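Long-range contacts in thiamine pyrophosphokinase (Candida albicans, PDB 2G9Z), which transfers a pyrophosphate group to thiamine (vitamin B1), probably from ATP, to make the cofactor thiamine pyrophosphate: residues A[66-71]-A[209-214]; A[89-94]-A[125-130]; A[296-301]-A[314-319]. All blocks are in the same frame, centred on the assembly; numbering follows the deposited sequence.

Contact 1 of 3, residues A[66-71]-A[209-214]; sequences LLILNQ and VLNAIG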
loop_
_atom_site.group_PDB
_atom_site.type_symbol
_atom_site.label_atom_id
_atom_site.label_comp_id
_atom_site.label_asym_id
_atom_site.label_seq_id
_atom_site.Cartn_x
_atom_site.Cartn_y
_atom_site.Cartn_z
ATOM N N LEU A 66 -10.207 -2.398 18.980
ATOM C CA LEU A 66 -9.455 -1.338 18.323
ATOM C C LEU A 66 -7.974 -1.684 18.436
ATOM O O LEU A 66 -7.450 -1.847 19.540
ATOM C CB LEU A 66 -9.713 0.017 18.989
ATOM C CG LEU A 66 -8.902 1.199 18.439
ATOM C CD1 LEU A 66 -9.244 1.414 16.974
ATOM C CD2 LEU A 66 -9.201 2.460 19.236
ATOM N N LEU A 67 -7.308 -1.822 17.296
ATOM C CA LEU A 67 -5.888 -2.135 17.277
ATOM C C LEU A 67 -5.171 -0.903 16.747
ATOM O O LEU A 67 -5.454 -0.441 15.642
ATOM C CB LEU A 67 -5.622 -3.344 16.381
ATOM C CG LEU A 67 -4.159 -3.743 16.157
ATOM C CD1 LEU A 67 -3.416 -3.843 17.489
ATOM C CD2 LEU A 67 -4.121 -5.082 15.420
ATOM N N ILE A 68 -4.244 -0.373 17.537
ATOM C CA ILE A 68 -3.519 0.833 17.155
ATOM C C ILE A 68 -2.049 0.613 16.852
ATOM O O ILE A 68 -1.259 0.291 17.741
ATOM C CB ILE A 68 -3.629 1.901 18.265
ATOM C CG1 ILE A 68 -5.102 2.121 18.622
ATOM C CG2 ILE A 68 -2.970 3.209 17.804
ATOM C CD1 ILE A 68 -5.320 2.960 19.861
ATOM N N LEU A 69 -1.677 0.788 15.590
ATOM C CA LEU A 69 -0.287 0.632 15.205
ATOM C C LEU A 69 0.438 1.975 15.265
ATOM O O LEU A 69 -0.158 2.997 15.602
ATOM C CB LEU A 69 -0.174 -0.010 13.819
ATOM C CG LEU A 69 -0.103 -1.545 13.891
ATOM C CD1 LEU A 69 -1.328 -2.102 14.609
ATOM C CD2 LEU A 69 0.002 -2.120 12.482
ATOM N N ASN A 70 1.718 1.966 14.921
ATOM C CA ASN A 70 2.560 3.149 15.013
ATOM C C ASN A 70 2.562 4.211 13.906
ATOM O O ASN A 70 3.414 4.198 13.021
ATOM C CB ASN A 70 3.994 2.689 15.286
ATOM C CG ASN A 70 4.908 3.828 15.690
ATOM O OD1 ASN A 70 4.455 4.855 16.198
ATOM N ND2 ASN A 70 6.206 3.645 15.481
ATOM N N GLN A 71 1.614 5.142 13.995
ATOM C CA GLN A 71 1.493 6.263 13.066
ATOM C C GLN A 71 0.602 7.316 13.714
ATOM O O GLN A 71 -0.257 6.995 14.535
ATOM C CB GLN A 71 0.905 5.825 11.711
ATOM C CG GLN A 71 1.945 5.260 10.738
ATOM C CD GLN A 71 1.398 5.047 9.331
ATOM O OE1 GLN A 71 0.718 4.058 9.055
ATOM N NE2 GLN A 71 1.690 5.985 8.436
ATOM N N VAL A 209 -8.532 -1.531 12.737
ATOM C CA VAL A 209 -7.090 -1.330 12.810
ATOM C C VAL A 209 -6.662 0.053 12.313
ATOM O O VAL A 209 -6.978 0.439 11.184
ATOM C CB VAL A 209 -6.339 -2.400 11.976
ATOM C CG1 VAL A 209 -4.832 -2.237 12.149
ATOM C CG2 VAL A 209 -6.784 -3.802 12.387
ATOM N N LEU A 210 -5.945 0.793 13.156
ATOM C CA LEU A 210 -5.441 2.122 12.787
ATOM C C LEU A 210 -3.935 2.095 12.522
ATOM O O LEU A 210 -3.199 1.350 13.173
ATOM C CB LEU A 210 -5.698 3.134 13.909
ATOM C CG LEU A 210 -7.137 3.446 14.307
ATOM C CD1 LEU A 210 -7.134 4.433 15.473
ATOM C CD2 LEU A 210 -7.886 4.015 13.108
ATOM N N ASN A 211 -3.488 2.897 11.556
ATOM C CA ASN A 211 -2.065 3.032 11.232
ATOM C C ASN A 211 -1.324 1.816 10.671
ATOM O O ASN A 211 -0.092 1.756 10.737
ATOM C CB ASN A 211 -1.312 3.540 12.471
ATOM C CG ASN A 211 -1.974 4.758 13.097
ATOM O OD1 ASN A 211 -2.406 5.673 12.390
ATOM N ND2 ASN A 211 -2.050 4.780 14.430
ATOM N N ALA A 212 -2.054 0.858 10.112
ATOM C CA ALA A 212 -1.431 -0.341 9.551
ATOM C C ALA A 212 -1.170 -0.185 8.056
ATOM O O ALA A 212 -0.444 -0.979 7.451
ATOM C CB ALA A 212 -2.323 -1.552 9.793
ATOM N N ILE A 213 -1.774 0.841 7.471
ATOM C CA ILE A 213 -1.637 1.124 6.050
ATOM C C ILE A 213 -1.053 2.520 5.870
ATOM O O ILE A 213 -1.241 3.388 6.720
ATOM C CB ILE A 213 -3.024 1.086 5.346
ATOM C CG1 ILE A 213 -3.716 -0.252 5.614
ATOM C CG2 ILE A 213 -2.863 1.336 3.851
ATOM C CD1 ILE A 213 -2.993 -1.462 5.040
ATOM N N GLY A 214 -0.331 2.728 4.772
ATOM C CA GLY A 214 0.224 4.040 4.492
ATOM C C GLY A 214 1.616 4.363 4.998
ATOM O O GLY A 214 2.185 5.384 4.613
#

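Contact 2 of 3, residues A[89-94]-A[125-130]; sequences CADGGA and GDFDSI. With MG (magnesium ion), chain C; MG (magnesium ion), chain D; VNP (3-[(4-amino-2-methylpyrimidin-5-yl)methyl]-5-(2-{[hydroxy(phosphonoamino)phosphoryl]oxy}ethyl)-4-methyl-1,3-thiazol-3-I um), chain H.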
loop_
_atom_site.group_PDB
_atom_site.type_symbol
_atom_site.label_atom_id
_atom_site.label_comp_id
_atom_site.label_asym_id
_atom_site.label_seq_id
_atom_site.Cartn_x
_atom_site.Cartn_y
_atom_site.Cartn_z
ATOM N N CYS A 89 -2.642 -1.721 21.686
ATOM C CA CYS A 89 -1.624 -0.924 21.013
ATOM C C CYS A 89 -0.484 -1.847 20.618
ATOM O O CYS A 89 0.031 -2.601 21.444
ATOM C CB CYS A 89 -1.062 0.173 21.923
ATOM S SG CYS A 89 -2.168 1.535 22.265
ATOM N N ALA A 90 -0.101 -1.807 19.350
ATOM C CA ALA A 90 1.007 -2.624 18.880
ATOM C C ALA A 90 2.267 -1.776 19.035
ATOM O O ALA A 90 2.501 -0.863 18.247
ATOM C CB ALA A 90 0.799 -3.009 17.409
ATOM N N ASP A 91 3.053 -2.063 20.069
ATOM C CA ASP A 91 4.300 -1.346 20.345
ATOM C C ASP A 91 4.160 0.165 20.160
ATOM O O ASP A 91 3.466 0.825 20.931
ATOM C CB ASP A 91 5.424 -1.878 19.448
ATOM C CG ASP A 91 6.809 -1.430 19.904
ATOM O OD1 ASP A 91 6.911 -0.623 20.845
ATOM O OD2 ASP A 91 7.808 -1.883 19.320
ATOM N N GLY A 92 4.814 0.702 19.132
ATOM C CA GLY A 92 4.765 2.130 18.857
ATOM C C GLY A 92 3.376 2.743 18.865
ATOM O O GLY A 92 3.226 3.945 19.075
ATOM N N GLY A 93 2.359 1.922 18.627
ATOM C CA GLY A 93 0.995 2.420 18.633
ATOM C C GLY A 93 0.651 3.111 19.942
ATOM O O GLY A 93 -0.259 3.941 19.994
ATOM N N ALA A 94 1.374 2.769 21.008
ATOM C CA ALA A 94 1.142 3.385 22.309
ATOM C C ALA A 94 1.561 4.855 22.260
ATOM O O ALA A 94 0.893 5.716 22.836
ATOM C CB ALA A 94 1.924 2.644 23.395
ATOM N N GLY A 125 4.213 -6.444 21.626
ATOM C CA GLY A 125 5.219 -6.357 20.578
ATOM C C GLY A 125 6.617 -6.548 21.129
ATOM O O GLY A 125 6.781 -6.919 22.294
ATOM N N ASP A 126 7.633 -6.310 20.305
ATOM C CA ASP A 126 9.007 -6.460 20.772
ATOM C C ASP A 126 9.509 -5.202 21.475
ATOM O O ASP A 126 10.609 -5.181 22.021
ATOM C CB ASP A 126 9.937 -6.825 19.614
ATOM C CG ASP A 126 9.789 -5.894 18.439
ATOM O OD1 ASP A 126 9.042 -4.906 18.558
ATOM O OD2 ASP A 126 10.420 -6.162 17.403
ATOM N N PHE A 127 8.681 -4.161 21.457
ATOM C CA PHE A 127 8.974 -2.889 22.105
ATOM C C PHE A 127 10.234 -2.145 21.683
ATOM O O PHE A 127 10.950 -1.603 22.529
ATOM C CB PHE A 127 8.988 -3.075 23.627
ATOM C CG PHE A 127 7.687 -3.569 24.187
ATOM C CD1 PHE A 127 6.479 -3.215 23.597
ATOM C CD2 PHE A 127 7.665 -4.374 25.318
ATOM C CE1 PHE A 127 5.265 -3.656 24.126
ATOM C CE2 PHE A 127 6.458 -4.817 25.853
ATOM C CZ PHE A 127 5.256 -4.457 25.254
ATOM N N ASP A 128 10.509 -2.106 20.386
ATOM C CA ASP A 128 11.677 -1.379 19.912
ATOM C C ASP A 128 11.282 -0.011 19.361
ATOM O O ASP A 128 12.124 0.722 18.844
ATOM C CB ASP A 128 12.428 -2.182 18.849
ATOM C CG ASP A 128 11.533 -2.662 17.731
ATOM O OD1 ASP A 128 10.347 -2.279 17.682
ATOM O OD2 ASP A 128 12.034 -3.428 16.892
ATOM N N SER A 129 10.002 0.334 19.479
ATOM C CA SER A 129 9.529 1.626 19.005
ATOM C C SER A 129 8.845 2.409 20.124
ATOM O O SER A 129 8.976 3.628 20.197
ATOM C CB SER A 129 8.573 1.456 17.814
ATOM O OG SER A 129 7.368 0.819 18.201
ATOM N N ILE A 130 8.126 1.715 21.005
ATOM C CA ILE A 130 7.446 2.395 22.106
ATOM C C ILE A 130 8.490 3.155 22.935
ATOM O O ILE A 130 9.577 2.643 23.190
ATOM C CB ILE A 130 6.685 1.387 23.012
ATOM C CG1 ILE A 130 5.804 2.137 24.011
ATOM C CG2 ILE A 130 7.669 0.499 23.758
ATOM C CD1 ILE A 130 4.934 1.230 24.860
HETATM MG MG MG C . 8.209 -3.162 17.399
HETATM MG MG MG D . 10.787 -4.732 15.727
HETATM O O2G VNP H . 11.040 -4.176 13.736
HETATM P PG VNP H . 9.975 -3.334 12.875
HETATM O O3G VNP H . 10.458 -3.134 11.490
HETATM O O1G VNP H . 9.784 -1.937 13.649
HETATM N N3B VNP H . 8.550 -4.113 12.922
HETATM P PB VNP H . 8.303 -4.953 14.288
HETATM O O2B VNP H . 6.922 -5.481 14.279
HETATM O O1B VNP H . 8.699 -4.097 15.428
HETATM O O1 VNP H . 9.346 -6.179 14.194
HETATM C C7 VNP H . 9.333 -7.169 13.160
HETATM C C12 VNP H . 9.923 -8.439 13.776
HETATM C C11 VNP H . 10.119 -9.635 12.839
HETATM C C10 VNP H . 11.360 -9.606 11.944
HETATM C CM4 VNP H . 12.663 -8.918 12.355
HETATM S S1 VNP H . 8.827 -9.972 11.597
HETATM C C9 VNP H . 9.975 -10.638 10.458
HETATM N N5 VNP H . 11.202 -10.213 10.763
HETATM C C7A VNP H . 12.329 -10.310 9.820
HETATM C C5A VNP H . 12.200 -11.470 8.828
HETATM C C6A VNP H . 12.089 -11.124 7.488
HETATM N N1A VNP H . 12.088 -12.050 6.545
HETATM C C2A VNP H . 12.190 -13.348 6.855
HETATM C CM2 VNP H . 12.219 -14.394 5.738
HETATM N N3A VNP H . 12.288 -13.731 8.137
HETATM C C4A VNP H . 12.294 -12.827 9.126
HETATM N N4A VNP H . 12.379 -13.246 10.385
HETATM O O HOH W 1 7.851 -1.398 15.865
#

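Contact 3 of 3, residues A[296-301]-A[314-319]; sequences LKYDMR and SNRISG. With VNP (3-[(4-amino-2-methylpyrimidin-5-yl)methyl]-5-(2-{[hydroxy(phosphonoamino)phosphoryl]oxy}ethyl)-4-methyl-1,3-thiazol-3-I um), chain N.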
loop_
_atom_site.group_PDB
_atom_site.type_symbol
_atom_site.label_atom_id
_atom_site.label_comp_id
_atom_site.label_asym_id
_atom_site.label_seq_id
_atom_site.Cartn_x
_atom_site.Cartn_y
_atom_site.Cartn_z
ATOM N N LEU A 296 -21.923 0.209 -8.431
ATOM C CA LEU A 296 -20.705 0.997 -8.574
ATOM C C LEU A 296 -20.847 1.841 -9.840
ATOM O O LEU A 296 -21.586 1.466 -10.753
ATOM C CB LEU A 296 -19.478 0.087 -8.676
ATOM C CG LEU A 296 -19.272 -0.825 -7.463
ATOM C CD1 LEU A 296 -17.978 -1.618 -7.632
ATOM C CD2 LEU A 296 -19.227 0.013 -6.184
ATOM N N LYS A 297 -20.153 2.976 -9.885
ATOM C CA LYS A 297 -20.201 3.870 -11.039
ATOM C C LYS A 297 -19.795 3.112 -12.299
ATOM O O LYS A 297 -20.396 3.275 -13.359
ATOM C CB LYS A 297 -19.268 5.062 -10.813
ATOM C CG LYS A 297 -19.245 6.094 -11.945
ATOM C CD LYS A 297 -20.560 6.837 -12.076
ATOM C CE LYS A 297 -20.499 7.855 -13.216
ATOM N NZ LYS A 297 -21.809 8.544 -13.399
ATOM N N TYR A 298 -18.769 2.280 -12.176
ATOM C CA TYR A 298 -18.306 1.468 -13.291
ATOM C C TYR A 298 -18.540 0.025 -12.855
ATOM O O TYR A 298 -17.639 -0.646 -12.348
ATOM C CB TYR A 298 -16.826 1.747 -13.559
ATOM C CG TYR A 298 -16.570 3.210 -13.830
ATOM C CD1 TYR A 298 -16.694 3.740 -15.116
ATOM C CD2 TYR A 298 -16.276 4.084 -12.788
ATOM C CE1 TYR A 298 -16.531 5.105 -15.350
ATOM C CE2 TYR A 298 -16.117 5.446 -13.010
ATOM C CZ TYR A 298 -16.246 5.951 -14.287
ATOM O OH TYR A 298 -16.104 7.306 -14.489
ATOM N N ASP A 299 -19.781 -0.428 -13.019
ATOM C CA ASP A 299 -20.158 -1.777 -12.634
ATOM C C ASP A 299 -19.526 -2.794 -13.553
ATOM O O ASP A 299 -19.425 -2.586 -14.763
ATOM C CB ASP A 299 -21.686 -1.956 -12.635
ATOM C CG ASP A 299 -22.315 -1.612 -11.292
ATOM O OD1 ASP A 299 -21.641 -1.816 -10.251
ATOM O OD2 ASP A 299 -23.485 -1.156 -11.271
ATOM N N MET A 300 -19.112 -3.906 -12.967
ATOM C CA MET A 300 -18.466 -4.969 -13.716
ATOM C C MET A 300 -19.361 -6.195 -13.824
ATOM O O MET A 300 -20.162 -6.481 -12.936
ATOM C CB MET A 300 -17.149 -5.345 -13.023
ATOM C CG MET A 300 -16.099 -4.231 -13.024
ATOM S SD MET A 300 -14.953 -4.285 -11.599
ATOM C CE MET A 300 -15.975 -3.544 -10.344
ATOM N N ARG A 301 -19.229 -6.907 -14.934
ATOM C CA ARG A 301 -19.979 -8.131 -15.152
ATOM C C ARG A 301 -18.976 -9.110 -15.740
ATOM O O ARG A 301 -18.381 -8.839 -16.777
ATOM C CB ARG A 301 -21.153 -7.895 -16.117
ATOM C CG ARG A 301 -22.182 -6.880 -15.596
ATOM C CD ARG A 301 -22.668 -7.261 -14.201
ATOM N NE ARG A 301 -23.151 -6.109 -13.446
ATOM C CZ ARG A 301 -24.268 -5.442 -13.721
ATOM N NH1 ARG A 301 -25.038 -5.815 -14.741
ATOM N NH2 ARG A 301 -24.607 -4.393 -12.982
ATOM N N SER A 314 -10.117 3.832 -8.770
ATOM C CA SER A 314 -10.855 5.046 -9.074
ATOM C C SER A 314 -12.299 4.730 -9.491
ATOM O O SER A 314 -12.888 5.434 -10.311
ATOM C CB SER A 314 -10.150 5.847 -10.166
ATOM O OG SER A 314 -8.935 6.386 -9.667
ATOM N N ASN A 315 -12.861 3.650 -8.952
ATOM C CA ASN A 315 -14.256 3.325 -9.240
ATOM C C ASN A 315 -14.994 4.235 -8.263
ATOM O O ASN A 315 -14.352 4.860 -7.415
ATOM C CB ASN A 315 -14.574 1.856 -8.924
ATOM C CG ASN A 315 -15.728 1.312 -9.773
ATOM O OD1 ASN A 315 -16.680 2.032 -10.071
ATOM N ND2 ASN A 315 -15.647 0.037 -10.154
ATOM N N ARG A 316 -16.318 4.326 -8.370
ATOM C CA ARG A 316 -17.093 5.171 -7.463
ATOM C C ARG A 316 -18.340 4.416 -7.008
ATOM O O ARG A 316 -18.763 3.450 -7.642
ATOM C CB ARG A 316 -17.548 6.476 -8.134
ATOM C CG ARG A 316 -16.597 7.091 -9.138
ATOM C CD ARG A 316 -15.388 7.772 -8.518
ATOM N NE ARG A 316 -14.594 8.402 -9.573
ATOM C CZ ARG A 316 -13.299 8.700 -9.480
ATOM N NH1 ARG A 316 -12.628 8.433 -8.372
ATOM N NH2 ARG A 316 -12.668 9.245 -10.514
ATOM N N ILE A 317 -18.937 4.881 -5.919
ATOM C CA ILE A 317 -20.127 4.242 -5.380
ATOM C C ILE A 317 -21.401 4.983 -5.787
ATOM O O ILE A 317 -21.613 6.130 -5.402
ATOM C CB ILE A 317 -20.041 4.152 -3.838
ATOM C CG1 ILE A 317 -18.822 3.306 -3.439
ATOM C CG2 ILE A 317 -21.325 3.549 -3.277
ATOM C CD1 ILE A 317 -18.628 3.151 -1.946
ATOM N N SER A 318 -22.232 4.318 -6.584
ATOM C CA SER A 318 -23.491 4.900 -7.041
ATOM C C SER A 318 -24.653 4.537 -6.115
ATOM O O SER A 318 -25.602 5.309 -5.967
ATOM C CB SER A 318 -23.807 4.429 -8.468
ATOM O OG SER A 318 -22.861 4.938 -9.393
ATOM N N GLY A 319 -24.582 3.359 -5.500
ATOM C CA GLY A 319 -25.645 2.934 -4.599
ATOM C C GLY A 319 -25.809 3.892 -3.436
ATOM O O GLY A 319 -24.876 4.106 -2.663
HETATM O O2G VNP N . -10.397 10.595 -10.337
HETATM P PG VNP N . -9.271 10.207 -9.258
HETATM O O3G VNP N . -9.819 9.289 -8.233
HETATM O O1G VNP N . -8.782 11.599 -8.613
HETATM N N3B VNP N . -8.010 9.554 -10.047
HETATM P PB VNP N . -7.759 10.172 -11.528
HETATM O O2B VNP N . -6.460 9.672 -12.031
HETATM O O1B VNP N . -7.947 11.636 -11.449
HETATM O O1 VNP N . -8.953 9.559 -12.420
HETATM C C7 VNP N . -9.152 8.157 -12.642
HETATM C C12 VNP N . -9.842 8.032 -14.001
HETATM C C11 VNP N . -10.302 6.633 -14.423
HETATM C C10 VNP N . -11.577 6.107 -13.759
HETATM C CM4 VNP N . -12.708 7.027 -13.293
HETATM S S1 VNP N . -9.177 5.231 -14.119
HETATM C C9 VNP N . -10.501 4.106 -13.914
HETATM N N5 VNP N . -11.610 4.779 -13.603
HETATM C C7A VNP N . -12.795 4.124 -13.027
HETATM C C5A VNP N . -12.942 2.653 -13.427
HETATM C C6A VNP N . -12.919 1.727 -12.391
HETATM N N1A VNP N . -13.128 0.444 -12.619
HETATM C C2A VNP N . -13.367 -0.006 -13.858
HETATM C CM2 VNP N . -13.642 -1.494 -14.082
HETATM N N3A VNP N . -13.391 0.847 -14.892
HETATM C C4A VNP N . -13.184 2.159 -14.706
HETATM N N4A VNP N . -13.221 2.973 -15.758
HETATM O O HOH W 2 -15.647 9.244 -12.286
#

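Contact 1 of 3, residues A[66-71]-A[209-214]
Leu210 N donates to Leu67 O over 2.8 Å with an N-H...O angle of 172°, and Leu69 N returns the link to Leu210 O at 2.9 Å. This pattern, with Leu67 paired to Val209 and Ile68 to Leu210, is that of two parallel neighbours, 64-68 and 205-210, in the alpha/beta sheet of the catalytic domain. Past the strand ends a side chain takes over: Asn211 ND2 donates to Leu69 O at 2.9 Å, reaching it from above the carbonyl plane. Asn211 has a left-handed backbone (phi 65°), and its CG lies beside the backbone N (chi1 -50°), which turns the amide back toward the 66-71 chain. Asn211 CB packs closely on Gln71 CB, 3.3 Å away, the two side chains running past each other in opposite directions.

Apolar contacts cover both faces of the pair. On one, Leu66 CD1 meets Leu210 CG at 4.0 Å; on the other, Leu67 CB lies beside Val209 CG2, and Phe156 of helix 155-170 covers Leu67 and Leu69. The packing continues beyond the strands, where the CD2 branch of Leu69 rests 3.6 Å from Ala212 CB.

Contact 2 of 3, residues A[89-94]-A[125-130]
Gly92 and Ile130 bring their CA atoms to 4.2 Å, where a type II' turn from Ala90 to Gly93 leads strand 86-90 into helix 93-100. The Asp91 carboxylate is gripped by the backbone of 128-130 and uses its two oxygens differently. Asp91 OD1 accepts from Ile130 N at 2.6 Å, met from above the carboxylate plane. Asp91 OD2 accepts from Ser129 N at 3.1 Å on its syn side and weakly from Asp128 N, and also binds a magnesium ion at 2.3 Å. These backbone N-H groups fix how the carboxylate is turned, a second-shell grip on a metal ligand.

Asp126 and Asp128 form a DxD pair just after strand 122-125, at the carboxyl ends of the parallel strands of this Rossmann-like sheet. Both have CG between the backbone N and the carbonyl carbon (chi1 51° and 52°), and both carboxylates span two magnesium ions: each OD1 binds the ion held by Asp91, each OD2 the other. O1B of the bound thiamine pyrophosphate analogue bridges the two metals, and Asp155 joins the first site.

The other oxygen, Asp91 OD1, lies in plane at the edge of the Phe127 ring, 3.8 Å from Phe127 CD1, while Gly125 O sits over the centre of one face. Ala94 CB touches Ile130 CD1 at 3.6 Å.

Contact 3 of 3, residues A[296-301]-A[314-319]
Asn315 pairs its side-chain amide, rather than its own peptide, with the backbone of Tyr298: OD1 accepts from Tyr298 N and ND2 donates to Tyr298 O, both at 3.0 Å. Strand 315-316 is the outermost of the large mixed beta sheet and 298-301 pairs antiparallel with 23-26, so in the vitamin B1 binding domain the amide links two sheets. A single backbone bridge, Leu296 with Ile317, joins the residues just before 298-301 to those just after 315-316. With Asn315 CG anti to the backbone N (chi1 -153°), OD1 is also placed to accept from Arg316 N, in the carbonyl plane on a lone pair. Lys297 N adds a nearly straight bond to Arg316 O, 2.7 Å long at 170°, and Lys297 CB packs on Arg316 CB at 3.5 Å.

The pair lines the thiamine pyrophosphate analogue's pocket. One face of the Tyr298 ring covers the methylene bridge C7A, 3.5 Å from Tyr298 CD2, and the adjoining pyrimidine carbons. Met300 CG meets the pyrimidine methyl CM2. Arg316 grips the terminal phosphoryl group with two N-H arms, NH1 to O3G at 2.9 Å and NH2 to O2G at 2.6 Å, while Ser314 O sits over the centre of its guanidinium. At the dimer interface, Tyr298 OH is hydrogen-bonded to Gln151 OE1 of the second subunit. A water donates to Tyr298 OH and accepts from Arg316 NE at 3.0 Å.

How the contacts relate
From the N terminus, 66-71 comes first and meets its partner only at 209-214, so contact 1 closes a loop of 137 residues. Contact 2 opens and closes within that loop, joining 89-94 to 125-130 across only 30 residues. The two touch: Ile68 O lies 2.9 Å from Ala90 N, probably hydrogen-bonded, on neighbouring strands 64-68 and 86-90. Contact 3 follows in series, a closure of 12 residues in the vitamin B1 binding domain, though all three reach the same large mixed sheet. Across the dimer, contact 2 of one subunit and contact 3 of the other share a ligand: the analogue on the magnesium ions is also held by Arg316 of the second subunit.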